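PDB 2NXF: manganese-dependent ADP-ribose/CDP-alcohol diphosphatase from Danio rerio, which probably hydrolyses ADP-ribose and CDP-alcohols such as CDP-choline, using a dinuclear metal centre of the calcineurin-like phosphoesterase type. Local coordinates for residues A[146-151]-A[155-160]; A[188-193]-A[243-248]. All blocks are in the same frame, centred on the assembly; numbering follows the deposited sequence.

In the fold
From the N terminus, the chain lays down the metal ligands D13, Q15, D60 and N96 before reaching strand 142-146 of the seven-stranded mixed sheet. Contact 1 closes a short loop just beyond this strand, with three residues between its segments, and so shapes the linker to helix 162-174 beside the zinc ligands N96 and H265. Contact 2 closes a much wider loop of 49 intervening residues, including helix 203-219 and strand 222-227; it ties the 3-10 segment 190-193, in the loop between helices 162-174 and 203-219, to the start of helix 245-253. The two follow in series, neither nested nor crossed, and their centres lie 17 Å apart.

Contact 1: residues A[146-151]-A[155-160]; sequences LLDAYD and IGREEE
R157 reaches back to D151 across the loop that follows strand 142-146 in this calcineurin-like phosphoesterase, at the end of a type I beta turn running from D148 to D151. It is a worked example of a side-on arginine grip. R157 NE gives a nearly straight bond to D151 O (2.8 Å, 171°), in the carbonyl plane and on a lone pair, while R157 NH2 forms a salt bridge with D151 OD1 at 2.9 Å, from above the carboxylate plane. The carboxylate and guanidinium planes are 66° apart. A chi1 of 178° carries the D151 carboxylate round to where OD1 meets R157 NH2; K163 shares that oxygen, and S202 and Q205 hold OD2. R157 NH1 bridges to D130. With an alanine here instead of R157, D151 O would probably lose this donor, and D151 and D130 this positive charge. Inside, the buried Y150 ring lies beside the zinc ligands N96 and H265, its OH bonded to F197 O. Away from buried Y150 and D151 the packing thins toward R157 and I155, both partly exposed: I155 CG1 and CD1 meet ring carbons CD1 and CE1 of Y150, I155 CD1 lying 3.8 Å from Y150 CE1.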
# COMPACT_ATOMS: atom_id res chain seq x y z
N LEU A 146 2.06 6.27 -7.01
CA LEU A 146 1.14 5.62 -6.08
C LEU A 146 0.05 5.00 -6.92
O LEU A 146 -0.56 5.70 -7.75
CB LEU A 146 0.50 6.62 -5.11
CG LEU A 146 1.22 6.84 -3.76
CD1 LEU A 146 2.48 7.65 -4.01
CD2 LEU A 146 0.28 7.55 -2.75
N LEU A 147 -0.18 3.70 -6.71
CA LEU A 147 -1.17 2.95 -7.48
C LEU A 147 -2.42 2.66 -6.66
O LEU A 147 -2.38 2.69 -5.41
CB LEU A 147 -0.57 1.62 -7.95
CG LEU A 147 0.68 1.68 -8.84
CD1 LEU A 147 1.10 0.26 -9.23
CD2 LEU A 147 0.42 2.56 -10.06
N ASP A 148 -3.50 2.37 -7.39
CA ASP A 148 -4.82 2.08 -6.85
C ASP A 148 -5.10 0.57 -7.08
O ASP A 148 -5.60 0.16 -8.14
CB ASP A 148 -5.85 2.95 -7.61
CG ASP A 148 -7.28 2.80 -7.09
OD1 ASP A 148 -7.56 1.97 -6.19
OD2 ASP A 148 -8.12 3.56 -7.61
N ALA A 149 -4.78 -0.24 -6.07
CA ALA A 149 -4.89 -1.69 -6.21
C ALA A 149 -6.34 -2.19 -6.09
O ALA A 149 -6.58 -3.40 -6.24
CB ALA A 149 -4.01 -2.39 -5.16
N TYR A 150 -7.28 -1.28 -5.83
CA TYR A 150 -8.73 -1.59 -5.79
C TYR A 150 -9.51 -0.92 -6.93
O TYR A 150 -10.72 -0.81 -6.89
CB TYR A 150 -9.34 -1.28 -4.41
CG TYR A 150 -8.71 -2.19 -3.38
CD1 TYR A 150 -9.29 -3.43 -3.06
CD2 TYR A 150 -7.47 -1.87 -2.80
CE1 TYR A 150 -8.69 -4.29 -2.16
CE2 TYR A 150 -6.86 -2.73 -1.90
CZ TYR A 150 -7.46 -3.95 -1.60
OH TYR A 150 -6.88 -4.82 -0.70
N ASP A 151 -8.77 -0.51 -7.95
CA ASP A 151 -9.34 0.01 -9.19
C ASP A 151 -10.33 -1.02 -9.74
O ASP A 151 -11.50 -0.72 -10.02
CB ASP A 151 -8.14 0.26 -10.13
CG ASP A 151 -8.53 0.75 -11.50
OD1 ASP A 151 -9.71 1.02 -11.79
OD2 ASP A 151 -7.57 0.86 -12.29
N ILE A 155 -15.18 -4.17 -3.56
CA ILE A 155 -15.33 -3.40 -2.32
C ILE A 155 -15.10 -1.89 -2.53
O ILE A 155 -15.55 -1.07 -1.70
CB ILE A 155 -14.41 -3.92 -1.19
CG1 ILE A 155 -12.92 -3.77 -1.58
CG2 ILE A 155 -14.79 -5.34 -0.79
CD1 ILE A 155 -12.00 -3.98 -0.41
N GLY A 156 -14.43 -1.55 -3.63
CA GLY A 156 -14.09 -0.15 -3.94
C GLY A 156 -14.75 0.44 -5.18
O GLY A 156 -14.31 1.47 -5.70
N ARG A 157 -15.79 -0.23 -5.66
CA ARG A 157 -16.57 0.26 -6.80
C ARG A 157 -18.07 0.11 -6.49
O ARG A 157 -18.45 -0.74 -5.69
CB ARG A 157 -16.20 -0.51 -8.06
CG ARG A 157 -14.76 -0.28 -8.58
CD ARG A 157 -14.56 1.18 -9.03
NE ARG A 157 -13.19 1.44 -9.48
CZ ARG A 157 -12.72 2.64 -9.77
NH1 ARG A 157 -13.48 3.73 -9.60
NH2 ARG A 157 -11.46 2.76 -10.21
N GLU A 158 -18.90 0.95 -7.10
CA GLU A 158 -20.35 0.99 -6.83
C GLU A 158 -21.06 -0.13 -7.55
O GLU A 158 -20.81 -0.38 -8.73
CB GLU A 158 -20.95 2.32 -7.30
CG GLU A 158 -20.43 3.58 -6.61
CD GLU A 158 -20.94 4.88 -7.26
OE1 GLU A 158 -22.07 4.89 -7.80
OE2 GLU A 158 -20.20 5.89 -7.22
N GLU A 159 -21.98 -0.79 -6.85
CA GLU A 159 -22.81 -1.82 -7.44
C GLU A 159 -23.44 -1.28 -8.73
O GLU A 159 -23.88 -0.13 -8.76
CB GLU A 159 -23.90 -2.23 -6.45
CG GLU A 159 -23.42 -3.20 -5.39
CD GLU A 159 -23.40 -4.65 -5.89
OE1 GLU A 159 -23.93 -4.91 -7.00
OE2 GLU A 159 -22.87 -5.52 -5.16
N GLU A 160 -23.45 -2.11 -9.77
CA GLU A 160 -24.05 -1.78 -11.08
C GLU A 160 -23.17 -0.95 -12.02
O GLU A 160 -23.51 -0.79 -13.20
CB GLU A 160 -25.44 -1.13 -10.93
CG GLU A 160 -26.50 -2.01 -10.28
CD GLU A 160 -27.81 -1.27 -10.04
OE1 GLU A 160 -28.02 -0.17 -10.61
OE2 GLU A 160 -28.65 -1.80 -9.28

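Contact 2: residues A[188-193]-A[243-248]; sequences VGLEQR and WNHEAV
The N-terminal start of helix 245-253 is where this contact is made, with a short 3-10 segment, 190-193, supplying the arginine that binds it. R193 shows how one guanidinium can join two backbone carbonyls from different parts of a chain. Its NE donates to W243 O at 2.8 Å and 162°, coming from above the carbonyl plane, and NH2 adds a weak bond to the same oxygen. Water 1 accepts from NH2 and donates to W243 O at 3.0 Å, so two donors and a third, weak one converge on W243 O. The remaining nitrogen, R193 NH1, turns back to its own segment and meets L190 O at 2.9 Å, above the plane of that carbonyl; R193 N approaches L190 O from the opposite face. With bonds at both ends, the guanidinium is fixed in rotation. R193 CG sits between the backbone N and the carbonyl carbon (chi1 73°), and from there the chain runs extended to NE.

H245 approaches this flat group edge-on. Its CD2 lies over one guanidinium face, displaced toward the rim and 3.3 Å from R193 NE, with the two planes 80° apart: an edge contact and no stack. The ring is anchored elsewhere, by ND1 to V231 O. L190, itself exposed, brings CD1 to the edge of the imidazole, 4.1 Å from H245 NE2. The first bond of the W243 side chain leads away from 188-193, yet the edge of the indole meets R193 O, W243 CD1 lying 3.3 Å from it, while NE1 bonds to V195 O.

The indole packs on S167 and L171 of helix 162-174, and in the first turn of helix 245-253 A247 and V248, with N244 just before it, rest on L206 of helix 203-219, so the helix start is set against both.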
# COMPACT_ATOMS: atom_id res chain seq x y z
N VAL A 188 -3.97 -23.73 -1.36
CA VAL A 188 -2.58 -23.73 -1.82
C VAL A 188 -2.46 -23.07 -3.19
O VAL A 188 -3.39 -23.13 -4.01
CB VAL A 188 -1.97 -25.16 -1.86
CG1 VAL A 188 -1.65 -25.64 -0.45
CG2 VAL A 188 -2.90 -26.14 -2.58
N GLY A 189 -1.32 -22.43 -3.44
CA GLY A 189 -1.03 -21.84 -4.74
C GLY A 189 -1.54 -20.42 -4.93
O GLY A 189 -2.18 -19.84 -4.04
N LEU A 190 -1.27 -19.86 -6.10
CA LEU A 190 -1.55 -18.44 -6.37
C LEU A 190 -3.03 -18.09 -6.53
O LEU A 190 -3.39 -16.91 -6.42
CB LEU A 190 -0.74 -17.93 -7.58
CG LEU A 190 0.78 -18.10 -7.57
CD1 LEU A 190 1.37 -17.57 -8.87
CD2 LEU A 190 1.43 -17.39 -6.39
N GLU A 191 -3.88 -19.09 -6.77
CA GLU A 191 -5.33 -18.82 -6.93
C GLU A 191 -5.99 -18.36 -5.63
O GLU A 191 -7.11 -17.86 -5.66
CB GLU A 191 -6.09 -20.04 -7.48
CG GLU A 191 -5.87 -20.31 -8.97
CD GLU A 191 -6.57 -19.32 -9.89
OE1 GLU A 191 -7.82 -19.19 -9.82
OE2 GLU A 191 -5.88 -18.68 -10.70
N GLN A 192 -5.29 -18.54 -4.51
CA GLN A 192 -5.76 -18.00 -3.22
C GLN A 192 -6.06 -16.50 -3.27
O GLN A 192 -6.89 -16.01 -2.50
CB GLN A 192 -4.71 -18.23 -2.13
CG GLN A 192 -4.45 -19.67 -1.77
CD GLN A 192 -3.42 -19.76 -0.66
OE1 GLN A 192 -3.74 -19.48 0.50
NE2 GLN A 192 -2.19 -20.13 -1.00
N ARG A 193 -5.39 -15.79 -4.17
CA ARG A 193 -5.49 -14.32 -4.24
C ARG A 193 -6.87 -13.82 -4.66
O ARG A 193 -7.18 -12.64 -4.48
CB ARG A 193 -4.43 -13.74 -5.17
CG ARG A 193 -4.68 -13.97 -6.66
CD ARG A 193 -3.45 -13.54 -7.47
NE ARG A 193 -3.66 -13.59 -8.92
CZ ARG A 193 -3.57 -14.69 -9.67
NH1 ARG A 193 -3.30 -15.88 -9.12
NH2 ARG A 193 -3.76 -14.61 -10.99
N TRP A 243 -5.04 -9.25 -7.84
CA TRP A 243 -5.68 -10.17 -8.78
C TRP A 243 -4.89 -10.39 -10.08
O TRP A 243 -4.69 -11.54 -10.51
CB TRP A 243 -7.09 -9.69 -9.15
CG TRP A 243 -8.10 -9.74 -8.03
CD1 TRP A 243 -7.99 -10.38 -6.81
CD2 TRP A 243 -9.40 -9.16 -8.07
NE1 TRP A 243 -9.16 -10.20 -6.08
CE2 TRP A 243 -10.03 -9.43 -6.83
CE3 TRP A 243 -10.09 -8.40 -9.03
CZ2 TRP A 243 -11.34 -9.01 -6.53
CZ3 TRP A 243 -11.39 -7.96 -8.73
CH2 TRP A 243 -12.00 -8.27 -7.49
N ASN A 244 -4.43 -9.29 -10.68
CA ASN A 244 -3.67 -9.39 -11.92
C ASN A 244 -2.21 -9.03 -11.67
O ASN A 244 -1.61 -8.28 -12.43
CB ASN A 244 -4.31 -8.56 -13.06
CG ASN A 244 -4.39 -7.07 -12.74
OD1 ASN A 244 -4.41 -6.66 -11.59
ND2 ASN A 244 -4.46 -6.25 -13.80
N HIS A 245 -1.64 -9.62 -10.62
CA HIS A 245 -0.26 -9.30 -10.23
C HIS A 245 0.72 -9.54 -11.39
O HIS A 245 1.67 -8.78 -11.55
CB HIS A 245 0.16 -10.08 -8.97
CG HIS A 245 0.33 -11.56 -9.20
ND1 HIS A 245 1.56 -12.17 -9.30
CD2 HIS A 245 -0.58 -12.54 -9.39
CE1 HIS A 245 1.40 -13.46 -9.52
NE2 HIS A 245 0.11 -13.71 -9.59
N GLU A 246 0.50 -10.58 -12.19
CA GLU A 246 1.43 -10.92 -13.26
C GLU A 246 1.44 -9.83 -14.35
O GLU A 246 2.48 -9.56 -14.97
CB GLU A 246 1.12 -12.30 -13.84
CG GLU A 246 2.22 -12.91 -14.68
CD GLU A 246 3.51 -13.18 -13.88
OE1 GLU A 246 4.61 -12.92 -14.43
OE2 GLU A 246 3.45 -13.65 -12.73
N ALA A 247 0.29 -9.19 -14.56
CA ALA A 247 0.18 -8.08 -15.51
C ALA A 247 1.05 -6.92 -15.06
O ALA A 247 1.70 -6.26 -15.88
CB ALA A 247 -1.28 -7.64 -15.67
N VAL A 248 1.10 -6.70 -13.75
CA VAL A 248 1.97 -5.65 -13.18
C VAL A 248 3.43 -6.02 -13.36
O VAL A 248 4.24 -5.19 -13.80
CB VAL A 248 1.67 -5.38 -11.70
CG1 VAL A 248 2.52 -4.19 -11.20
CG2 VAL A 248 0.20 -5.02 -11.51
O HOH W 1 -4.95 -12.81 -13.16